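Local atomic coordinates of amorpha-4,11-diene synthase (Artemisia annua, PDB entry 4GAX), a protein that probably catalyses the metal-dependent cyclisation of farnesyl diphosphate to a sesquiterpene, the crystallised protein being a mutant alpha-bisabolol synthase. Residues H142-E145 and F149-S152; E158-L163 and L181-S186; L126-K129 and T135-V138. All blocks are in the same frame, centred on the assembly; numbering follows the deposited sequence.

Contact 1 of 3, residues H142-E145 and F149-S152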
ATOM      1  N   HIS A 142     -17.564  21.826  15.143  1.00 25.59           N
ATOM      2  CA  HIS A 142     -18.217  21.630  13.844  1.00 24.96           C
ATOM      3  C   HIS A 142     -19.717  21.419  14.065  1.00 26.22           C
ATOM      4  O   HIS A 142     -20.512  21.479  13.126  1.00 27.46           O
ATOM      5  CB  HIS A 142     -17.621  20.432  13.108  1.00 23.94           C
ATOM      6  CG  HIS A 142     -16.330  20.739  12.427  1.00 31.37           C
ATOM      7  ND1 HIS A 142     -15.201  21.127  13.115  1.00 34.09           N
ATOM      8  CD2 HIS A 142     -15.994  20.746  11.114  1.00 40.06           C
ATOM      9  CE1 HIS A 142     -14.220  21.347  12.255  1.00 42.15           C
ATOM     10  NE2 HIS A 142     -14.678  21.125  11.035  1.00 45.25           N
ATOM     11  N   LYS A 143     -20.103  21.196  15.323  1.00 29.60           N
ATOM     12  CA  LYS A 143     -21.510  20.955  15.651  1.00 29.98           C
ATOM     13  C   LYS A 143     -22.128  22.099  16.441  1.00 35.80           C
ATOM     14  O   LYS A 143     -21.437  22.791  17.198  1.00 27.22           O
ATOM     15  CB  LYS A 143     -21.656  19.655  16.440  1.00 37.44           C
ATOM     16  CG  LYS A 143     -20.999  18.474  15.756  1.00 45.95           C
ATOM     17  CD  LYS A 143     -21.983  17.353  15.490  1.00 56.64           C
ATOM     18  CE  LYS A 143     -21.845  16.246  16.521  1.00 52.03           C
ATOM     19  NZ  LYS A 143     -22.378  14.953  16.006  1.00 54.60           N
ATOM     20  N   ASP A 144     -23.438  22.264  16.259  1.00 34.27           N
ATOM     21  CA  ASP A 144     -24.269  23.175  17.040  1.00 43.12           C
ATOM     22  C   ASP A 144     -24.206  22.956  18.538  1.00 35.88           C
ATOM     23  O   ASP A 144     -23.625  21.984  19.013  1.00 41.09           O
ATOM     24  CB  ASP A 144     -25.733  22.938  16.673  1.00 53.15           C
ATOM     25  CG  ASP A 144     -26.195  23.821  15.568  1.00 63.30           C
ATOM     26  OD1 ASP A 144     -25.444  24.759  15.215  1.00 68.94           O
ATOM     27  OD2 ASP A 144     -27.313  23.591  15.063  1.00 66.22           O
ATOM     28  N   GLU A 145     -24.859  23.855  19.273  1.00 41.74           N
ATOM     29  CA  GLU A 145     -25.162  23.626  20.681  1.00 47.90           C
ATOM     30  C   GLU A 145     -26.093  22.407  20.794  1.00 44.97           C
ATOM     31  O   GLU A 145     -26.077  21.682  21.790  1.00 49.55           O
ATOM     32  CB  GLU A 145     -25.841  24.867  21.269  1.00 59.22           C
ATOM     33  CG  GLU A 145     -25.999  24.858  22.784  1.00 70.51           C
ATOM     34  CD  GLU A 145     -27.028  25.876  23.272  1.00 80.20           C
ATOM     35  OE1 GLU A 145     -27.017  27.028  22.781  1.00 83.35           O
ATOM     36  OE2 GLU A 145     -27.853  25.520  24.143  1.00 78.20           O
ATOM     37  N   PHE A 149     -24.504  19.131  12.962  1.00 26.22           N
ATOM     38  CA  PHE A 149     -23.450  19.788  12.199  1.00 28.45           C
ATOM     39  C   PHE A 149     -23.946  21.137  11.690  1.00 32.87           C
ATOM     40  O   PHE A 149     -25.097  21.264  11.255  1.00 29.18           O
ATOM     41  CB  PHE A 149     -22.953  18.906  11.050  1.00 26.75           C
ATOM     42  CG  PHE A 149     -22.083  17.765  11.498  1.00 22.77           C
ATOM     43  CD1 PHE A 149     -20.739  17.970  11.792  1.00 23.93           C
ATOM     44  CD2 PHE A 149     -22.604  16.484  11.624  1.00 27.72           C
ATOM     45  CE1 PHE A 149     -19.929  16.926  12.212  1.00 30.02           C
ATOM     46  CE2 PHE A 149     -21.799  15.431  12.046  1.00 29.44           C
ATOM     47  CZ  PHE A 149     -20.458  15.651  12.344  1.00 34.69           C
ATOM     48  N   LYS A 150     -23.080  22.143  11.776  1.00 30.57           N
ATOM     49  CA  LYS A 150     -23.449  23.512  11.435  1.00 33.83           C
ATOM     50  C   LYS A 150     -23.893  23.631   9.982  1.00 35.54           C
ATOM     51  O   LYS A 150     -23.336  22.971   9.095  1.00 36.27           O
ATOM     52  CB  LYS A 150     -22.278  24.460  11.725  1.00 34.62           C
ATOM     53  CG  LYS A 150     -22.043  24.697  13.210  1.00 44.68           C
ATOM     54  CD  LYS A 150     -20.759  25.472  13.478  1.00 43.19           C
ATOM     55  CE  LYS A 150     -20.731  25.958  14.925  1.00 45.35           C
ATOM     56  NZ  LYS A 150     -19.368  26.375  15.373  1.00 46.48           N
ATOM     57  N   GLN A 151     -24.903  24.465   9.748  1.00 39.16           N
ATOM     58  CA  GLN A 151     -25.422  24.697   8.401  1.00 52.25           C
ATOM     59  C   GLN A 151     -24.354  25.250   7.451  1.00 52.38           C
ATOM     60  O   GLN A 151     -24.372  24.967   6.251  1.00 57.67           O
ATOM     61  CB  GLN A 151     -26.624  25.649   8.456  1.00 69.16           C
ATOM     62  CG  GLN A 151     -27.848  25.066   9.148  1.00 77.52           C
ATOM     63  CD  GLN A 151     -28.427  23.884   8.396  1.00 84.66           C
ATOM     64  OE1 GLN A 151     -28.405  23.849   7.164  1.00 86.81           O
ATOM     65  NE2 GLN A 151     -28.941  22.903   9.133  1.00 84.49           N
ATOM     66  N   SER A 152     -23.423  26.029   7.999  1.00 45.91           N
ATOM     67  CA  SER A 152     -22.366  26.663   7.209  1.00 51.19           C
ATOM     68  C   SER A 152     -21.349  25.672   6.612  1.00 52.71           C
ATOM     69  O   SER A 152     -20.630  26.003   5.655  1.00 42.82           O
ATOM     70  CB  SER A 152     -21.651  27.741   8.036  1.00 49.36           C
ATOM     71  OG  SER A 152     -21.001  27.196   9.176  1.00 47.29           O
TER
HETATM   72  O   HOH W   1     -26.699  23.071  12.641  1.00 39.39           O
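His142 meets Phe149 and Lys150 through its backbone carbonyl. Lys150 N donates to His142 O over 3.0 Å, with an N-H...O angle of 166°. The same oxygen takes a CA-H...O contact from Phe149 CA at 3.5 Å, while the imidazole turns back to Phe139 and helix 120-129. Lys143 and Phe149 form a single beta bridge, CA to CA 4.1 Å. The chain thus doubles back in the loop between helices 120-129 and 151-154 of the all-helical N-terminal terpene synthase domain, without growing into a sheet. The Lys143 chain, bent at chi2 (-122°) and chi3 (-101°), passes over one face of the Phe149 ring. Its CD sits 3.7 Å from the centroid of that ring, almost on the normal, in a CH-pi contact. Farther along, Lys143 NZ makes an off-centre cation-pi interaction with the Phe149 ring, 4.6 Å from the centroid, and a salt bridge to Asp179 of helix 175-194. Asp144 OD2 hydrogen-bonds at 2.6 Å to a water that also bonds Phe149 O. Asp144 OD1 touches Lys150 CG at 3.9 Å, but Lys150 NZ bonds Asn141 O instead.

Contact 2 of 3, residues E158-L163 and L181-S186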
ATOM      1  N   GLU A 158     -15.140  22.687  -0.203  1.00 32.41           N
ATOM      2  CA  GLU A 158     -13.770  22.332   0.165  1.00 34.80           C
ATOM      3  C   GLU A 158     -13.664  21.893   1.630  1.00 34.77           C
ATOM      4  O   GLU A 158     -12.926  20.966   1.956  1.00 31.28           O
ATOM      5  CB  GLU A 158     -12.796  23.478  -0.117  1.00 44.08           C
ATOM      6  CG  GLU A 158     -11.352  23.005  -0.214  1.00 50.45           C
ATOM      7  CD  GLU A 158     -10.347  24.142  -0.172  1.00 64.60           C
ATOM      8  OE1 GLU A 158     -10.772  25.320  -0.158  1.00 66.78           O
ATOM      9  OE2 GLU A 158      -9.129  23.855  -0.147  1.00 68.04           O
ATOM     10  N   GLY A 159     -14.410  22.560   2.507  1.00 28.76           N
ATOM     11  CA  GLY A 159     -14.417  22.210   3.911  1.00 30.24           C
ATOM     12  C   GLY A 159     -15.094  20.875   4.139  1.00 28.28           C
ATOM     13  O   GLY A 159     -14.650  20.090   4.982  1.00 24.58           O
ATOM     14  N   LEU A 160     -16.178  20.626   3.405  1.00 27.52           N
ATOM     15  CA  LEU A 160     -16.936  19.384   3.548  1.00 27.30           C
ATOM     16  C   LEU A 160     -16.059  18.223   3.140  1.00 28.21           C
ATOM     17  O   LEU A 160     -16.024  17.184   3.802  1.00 24.11           O
ATOM     18  CB  LEU A 160     -18.169  19.386   2.650  1.00 29.42           C
ATOM     19  CG  LEU A 160     -19.498  19.791   3.263  1.00 36.25           C
ATOM     20  CD1 LEU A 160     -20.614  19.658   2.224  1.00 37.94           C
ATOM     21  CD2 LEU A 160     -19.771  18.937   4.478  1.00 30.03           C
ATOM     22  N   LEU A 161     -15.364  18.407   2.022  1.00 23.38           N
ATOM     23  CA  LEU A 161     -14.424  17.410   1.536  1.00 24.01           C
ATOM     24  C   LEU A 161     -13.282  17.161   2.502  1.00 18.04           C
ATOM     25  O   LEU A 161     -12.879  16.011   2.689  1.00 21.26           O
ATOM     26  CB  LEU A 161     -13.863  17.825   0.173  1.00 30.40           C
ATOM     27  CG  LEU A 161     -14.481  17.184  -1.060  1.00 41.47           C
ATOM     28  CD1 LEU A 161     -13.801  17.760  -2.296  1.00 45.52           C
ATOM     29  CD2 LEU A 161     -14.312  15.662  -0.993  1.00 29.60           C
ATOM     30  N   GLU A 162     -12.736  18.220   3.102  1.00 23.97           N
ATOM     31  CA  GLU A 162     -11.649  18.038   4.066  1.00 24.36           C
ATOM     32  C   GLU A 162     -12.123  17.226   5.266  1.00 25.67           C
ATOM     33  O   GLU A 162     -11.370  16.417   5.829  1.00 17.37           O
ATOM     34  CB  GLU A 162     -11.075  19.384   4.548  1.00 27.88           C
ATOM     35  CG  GLU A 162     -10.250  20.139   3.514  1.00 37.06           C
ATOM     36  CD  GLU A 162      -9.674  21.454   4.058  1.00 51.21           C
ATOM     37  OE1 GLU A 162     -10.110  21.908   5.144  1.00 59.65           O
ATOM     38  OE2 GLU A 162      -8.774  22.029   3.401  1.00 49.32           O
ATOM     39  N   LEU A 163     -13.369  17.447   5.668  1.00 21.47           N
ATOM     40  CA  LEU A 163     -13.921  16.728   6.815  1.00 16.60           C
ATOM     41  C   LEU A 163     -14.132  15.260   6.467  1.00 14.90           C
ATOM     42  O   LEU A 163     -13.806  14.362   7.257  1.00 18.07           O
ATOM     43  CB  LEU A 163     -15.245  17.373   7.253  1.00 24.07           C
ATOM     44  CG  LEU A 163     -16.041  16.615   8.318  1.00 21.92           C
ATOM     45  CD1 LEU A 163     -15.255  16.468   9.632  1.00 20.50           C
ATOM     46  CD2 LEU A 163     -17.366  17.350   8.563  1.00 24.95           C
ATOM     47  N   LEU A 181     -18.923  11.172   8.883  1.00 21.54           N
ATOM     48  CA  LEU A 181     -18.838  10.399   7.647  1.00 17.42           C
ATOM     49  C   LEU A 181     -20.219  10.317   6.999  1.00 22.40           C
ATOM     50  O   LEU A 181     -20.372  10.534   5.791  1.00 24.84           O
ATOM     51  CB  LEU A 181     -18.279   8.994   7.911  1.00 23.93           C
ATOM     52  CG  LEU A 181     -18.241   8.078   6.672  1.00 29.00           C
ATOM     53  CD1 LEU A 181     -17.519   8.759   5.492  1.00 26.40           C
ATOM     54  CD2 LEU A 181     -17.583   6.728   6.978  1.00 26.26           C
ATOM     55  N   VAL A 182     -21.234  10.033   7.807  1.00 19.04           N
ATOM     56  CA  VAL A 182     -22.607   9.969   7.307  1.00 24.45           C
ATOM     57  C   VAL A 182     -23.055  11.324   6.748  1.00 25.54           C
ATOM     58  O   VAL A 182     -23.645  11.395   5.667  1.00 23.44           O
ATOM     59  CB  VAL A 182     -23.578   9.495   8.416  1.00 25.58           C
ATOM     60  CG1 VAL A 182     -25.036   9.643   7.968  1.00 33.93           C
ATOM     61  CG2 VAL A 182     -23.276   8.051   8.789  1.00 29.39           C
ATOM     62  N   PHE A 183     -22.750  12.390   7.481  1.00 23.63           N
ATOM     63  CA  PHE A 183     -23.129  13.757   7.105  1.00 25.97           C
ATOM     64  C   PHE A 183     -22.467  14.173   5.775  1.00 23.98           C
ATOM     65  O   PHE A 183     -23.139  14.539   4.810  1.00 20.55           O
ATOM     66  CB  PHE A 183     -22.744  14.706   8.257  1.00 19.06           C
ATOM     67  CG  PHE A 183     -22.980  16.171   7.970  1.00 22.80           C
ATOM     68  CD1 PHE A 183     -24.249  16.723   8.099  1.00 29.32           C
ATOM     69  CD2 PHE A 183     -21.924  16.997   7.614  1.00 25.78           C
ATOM     70  CE1 PHE A 183     -24.464  18.069   7.841  1.00 34.34           C
ATOM     71  CE2 PHE A 183     -22.131  18.350   7.356  1.00 29.01           C
ATOM     72  CZ  PHE A 183     -23.397  18.882   7.472  1.00 27.09           C
ATOM     73  N   THR A 184     -21.148  14.077   5.711  1.00 18.15           N
ATOM     74  CA  THR A 184     -20.431  14.492   4.509  1.00 19.43           C
ATOM     75  C   THR A 184     -20.795  13.651   3.295  1.00 26.99           C
ATOM     76  O   THR A 184     -20.980  14.191   2.201  1.00 25.50           O
ATOM     77  CB  THR A 184     -18.915  14.471   4.716  1.00 20.30           C
ATOM     78  OG1 THR A 184     -18.517  13.155   5.102  1.00 20.59           O
ATOM     79  CG2 THR A 184     -18.516  15.460   5.829  1.00 21.98           C
ATOM     80  N   GLN A 185     -20.909  12.337   3.485  1.00 22.51           N
ATOM     81  CA  GLN A 185     -21.299  11.434   2.387  1.00 23.08           C
ATOM     82  C   GLN A 185     -22.615  11.843   1.763  1.00 30.91           C
ATOM     83  O   GLN A 185     -22.748  11.873   0.532  1.00 26.19           O
ATOM     84  CB  GLN A 185     -21.424   9.988   2.877  1.00 31.76           C
ATOM     85  CG  GLN A 185     -20.204   9.120   2.626  1.00 48.27           C
ATOM     86  CD  GLN A 185     -20.406   7.698   3.123  1.00 58.48           C
ATOM     87  OE1 GLN A 185     -21.419   7.391   3.759  1.00 65.44           O
ATOM     88  NE2 GLN A 185     -19.441   6.823   2.840  1.00 52.79           N
ATOM     89  N   SER A 186     -23.597  12.154   2.606  1.00 25.13           N
ATOM     90  CA  SER A 186     -24.925  12.483   2.092  1.00 27.90           C
ATOM     91  C   SER A 186     -24.907  13.830   1.402  1.00 25.99           C
ATOM     92  O   SER A 186     -25.490  13.993   0.336  1.00 31.53           O
ATOM     93  CB  SER A 186     -25.990  12.467   3.198  1.00 39.02           C
ATOM     94  OG  SER A 186     -25.795  13.522   4.125  1.00 53.74           O
TER
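Two successive helices of the N-terminal alpha-helical domain, 157-167 and 175-194, form a splayed helical hairpin whose arms meet through Leu160, Leu163, Phe183 and Thr184. The axes of the segments approach to 9.5 Å, with 137° between their N-to-C directions. Thr184 CG2 is the main point of entry: it meets Leu163 CD2 at 3.5 Å and Leu160 O at 3.6 Å. A chi1 of 58° puts Thr184 OG1 between its own N and carbonyl carbon, where it hydrogen-bonds Ala180 O one turn back; the methyl is left to face the other helix. The hydroxyl is therefore satisfied within its own helix, and the surface offered across the interface is apolar. Leu160 CD2 lies 3.9 Å from Thr184 CG2, the two side chains running antiparallel alongside one another. Leu160 CD2 also reaches Phe183 CE2 at 3.8 Å, the phenylalanine side chain standing roughly perpendicular to the leucine. Farther along helix 175-194, Leu160 packs on Leu188 and Ile191, whereas Leu163 also touches Ala180 of that helix, Phe139 in the loop after helix 120-129, and Ser121 of helix 120-129 itself.

Contact 3 of 3, residues L126-K129 and T135-V138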
ATOM      1  N   LEU A 126      -3.573  15.364   8.545  1.00 19.08           N
ATOM      2  CA  LEU A 126      -2.117  15.442   8.352  1.00 19.31           C
ATOM      3  C   LEU A 126      -1.348  15.055   9.603  1.00 19.21           C
ATOM      4  O   LEU A 126      -0.278  14.416   9.519  1.00 18.91           O
ATOM      5  CB  LEU A 126      -1.680  16.838   7.896  1.00 17.51           C
ATOM      6  CG  LEU A 126      -2.165  17.402   6.568  1.00 19.29           C
ATOM      7  CD1 LEU A 126      -1.434  18.740   6.283  1.00 21.73           C
ATOM      8  CD2 LEU A 126      -1.964  16.410   5.425  1.00 22.42           C
ATOM      9  N   MET A 127      -1.865  15.438  10.770  1.00 13.15           N
ATOM     10  CA  MET A 127      -1.230  15.013  12.011  1.00 13.55           C
ATOM     11  C   MET A 127      -1.252  13.485  12.145  1.00 16.06           C
ATOM     12  O   MET A 127      -0.220  12.862  12.385  1.00 19.41           O
ATOM     13  CB  MET A 127      -1.894  15.676  13.232  1.00 21.74           C
ATOM     14  CG  MET A 127      -1.593  17.179  13.362  1.00 23.32           C
ATOM     15  SD  MET A 127       0.160  17.569  13.638  1.00 28.80           S
ATOM     16  CE  MET A 127       0.674  18.004  11.995  1.00 20.39           C
ATOM     17  N   ARG A 128      -2.426  12.878  11.975  1.00 18.44           N
ATOM     18  CA  ARG A 128      -2.554  11.423  12.134  1.00 15.88           C
ATOM     19  C   ARG A 128      -1.766  10.667  11.070  1.00 15.03           C
ATOM     20  O   ARG A 128      -1.179   9.635  11.356  1.00 18.87           O
ATOM     21  CB  ARG A 128      -4.034  10.982  12.126  1.00 19.11           C
ATOM     22  CG  ARG A 128      -4.736  11.299  13.462  1.00 23.86           C
ATOM     23  CD  ARG A 128      -5.973  10.420  13.702  1.00 16.99           C
ATOM     24  NE  ARG A 128      -6.495  10.641  15.060  1.00 17.64           N
ATOM     25  CZ  ARG A 128      -7.592  10.062  15.536  1.00 21.99           C
ATOM     26  NH1 ARG A 128      -8.252   9.201  14.776  1.00 18.93           N
ATOM     27  NH2 ARG A 128      -8.029  10.347  16.761  1.00 18.10           N
ATOM     28  N   LYS A 129      -1.754  11.184   9.849  1.00 19.61           N
ATOM     29  CA  LYS A 129      -0.943  10.580   8.788  1.00 20.18           C
ATOM     30  C   LYS A 129       0.538  10.576   9.192  1.00 18.61           C
ATOM     31  O   LYS A 129       1.281   9.653   8.859  1.00 22.33           O
ATOM     32  CB  LYS A 129      -1.151  11.328   7.473  1.00 17.18           C
ATOM     33  CG  LYS A 129      -0.288  10.862   6.279  1.00 22.03           C
ATOM     34  CD  LYS A 129      -0.702  11.610   4.992  1.00 27.59           C
ATOM     35  CE  LYS A 129       0.238  11.294   3.810  1.00 35.13           C
ATOM     36  NZ  LYS A 129       0.809   9.921   3.895  1.00 39.92           N
ATOM     37  N   THR A 135      -6.430  13.986  18.976  1.00 24.10           N
ATOM     38  CA  THR A 135      -7.782  13.525  19.301  1.00 23.26           C
ATOM     39  C   THR A 135      -8.889  14.182  18.445  1.00 23.38           C
ATOM     40  O   THR A 135      -8.638  15.114  17.677  1.00 19.93           O
ATOM     41  CB  THR A 135      -8.093  13.742  20.776  1.00 35.98           C
ATOM     42  OG1 THR A 135      -9.082  12.800  21.209  1.00 69.90           O
ATOM     43  CG2 THR A 135      -8.616  15.109  20.964  1.00 14.24           C
ATOM     44  N   CYS A 136     -10.120  13.707  18.602  1.00 25.77           N
ATOM     45  CA  CYS A 136     -11.253  14.280  17.876  1.00 30.51           C
ATOM     46  C   CYS A 136     -11.832  15.566  18.452  1.00 29.88           C
ATOM     47  O   CYS A 136     -12.771  16.120  17.870  1.00 29.38           O
ATOM     48  CB  CYS A 136     -12.378  13.254  17.792  1.00 39.84           C
ATOM     49  SG  CYS A 136     -12.049  12.026  16.570  1.00 36.13           S
ATOM     50  N   ASP A 137     -11.306  16.029  19.587  1.00 31.91           N
ATOM     51  CA  ASP A 137     -11.839  17.232  20.249  1.00 29.11           C
ATOM     52  C   ASP A 137     -11.928  18.423  19.307  1.00 31.91           C
ATOM     53  O   ASP A 137     -12.817  19.253  19.439  1.00 29.87           O
ATOM     54  CB  ASP A 137     -10.979  17.636  21.447  1.00 29.14           C
ATOM     55  CG  ASP A 137     -11.057  16.637  22.592  1.00 45.84           C
ATOM     56  OD1 ASP A 137     -11.924  15.734  22.544  1.00 44.79           O
ATOM     57  OD2 ASP A 137     -10.252  16.765  23.544  1.00 45.54           O
ATOM     58  N   VAL A 138     -11.001  18.500  18.357  1.00 27.91           N
ATOM     59  CA  VAL A 138     -10.948  19.619  17.439  1.00 28.35           C
ATOM     60  C   VAL A 138     -12.253  19.748  16.653  1.00 29.80           C
ATOM     61  O   VAL A 138     -12.596  20.840  16.184  1.00 26.83           O
ATOM     62  CB  VAL A 138      -9.743  19.501  16.474  1.00 26.37           C
ATOM     63  CG1 VAL A 138      -9.930  18.329  15.502  1.00 23.65           C
ATOM     64  CG2 VAL A 138      -9.532  20.805  15.711  1.00 23.72           C
TER
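Arg128 reaches out from helix 120-129 to Thr135 and Cys136 in the loop that follows it, and its guanidinium carries the whole contact. The backbones stay well apart, 9.1 Å between Arg128 CA and Thr135 CA, and the gap is spanned by an arginine chain extended from CG to NE (chi2 -157°, chi3 173°). Its outer nitrogen NH2 comes to 4.1 Å from Thr135 CA, which lies at the edge of the guanidinium, near its plane. Cys136 SG approaches the same NH2 obliquely, at 4.4 Å. Both are loose approaches rather than bonds, and the segments bury just 77 Å² between them. The tight part is instead the polar setting of the buried guanidinium. NH2 hydrogen-bonds Val134 O, immediately before Thr135, and forms a salt bridge with Glu174 OE2, while NH1 donates to Met169 O. NE, too, is hydrogen-bonded, to a residue adjoining the segments. With all three nitrogens engaged, the flat group is fixed in its rotation, and the carboxylate and carbonyls probably help to compensate its buried positive charge. Cys136, itself buried, also touches Glu174. The loose side begins at the Thr135 side chain, whose CB points away from the helix; its closest atom stays 5.2 Å from the arginine segment, and the residue is partly exposed. Helix 120-129 is flanked here by helix 77-89, where Leu126 packs on Leu81 and Gln88, and by helix 97-111, where Met127 meets Leu104, Ile107 and Tyr108, while the loop folds back over the helix itself, Cys136 on Phe124 and Val138 on Ser120 and Trp123.

In the fold
All three contacts lie within the N-terminal terpene synthase domain, in series along the chain in the order 3, 1, 2. Contact 1 is a surface contact, centred about 35 Å from the chain's centre, whereas contacts 2 and 3 are buried. Contacts 3 and 1 share the long loop leaving helix 120-129; helix 175-194 underlies contact 1 and forms one arm of contact 2. Contacts 1 and 2 touch directly, Phe149 CB lying 3.6 Å from Phe183 CZ, and these rings stack. Chemistry varies accordingly: a backbone bond, bridging water and cation-pi contact in 1, apolar helix packing in 2, and in 3 a buried charge satisfied by residues beyond its segments.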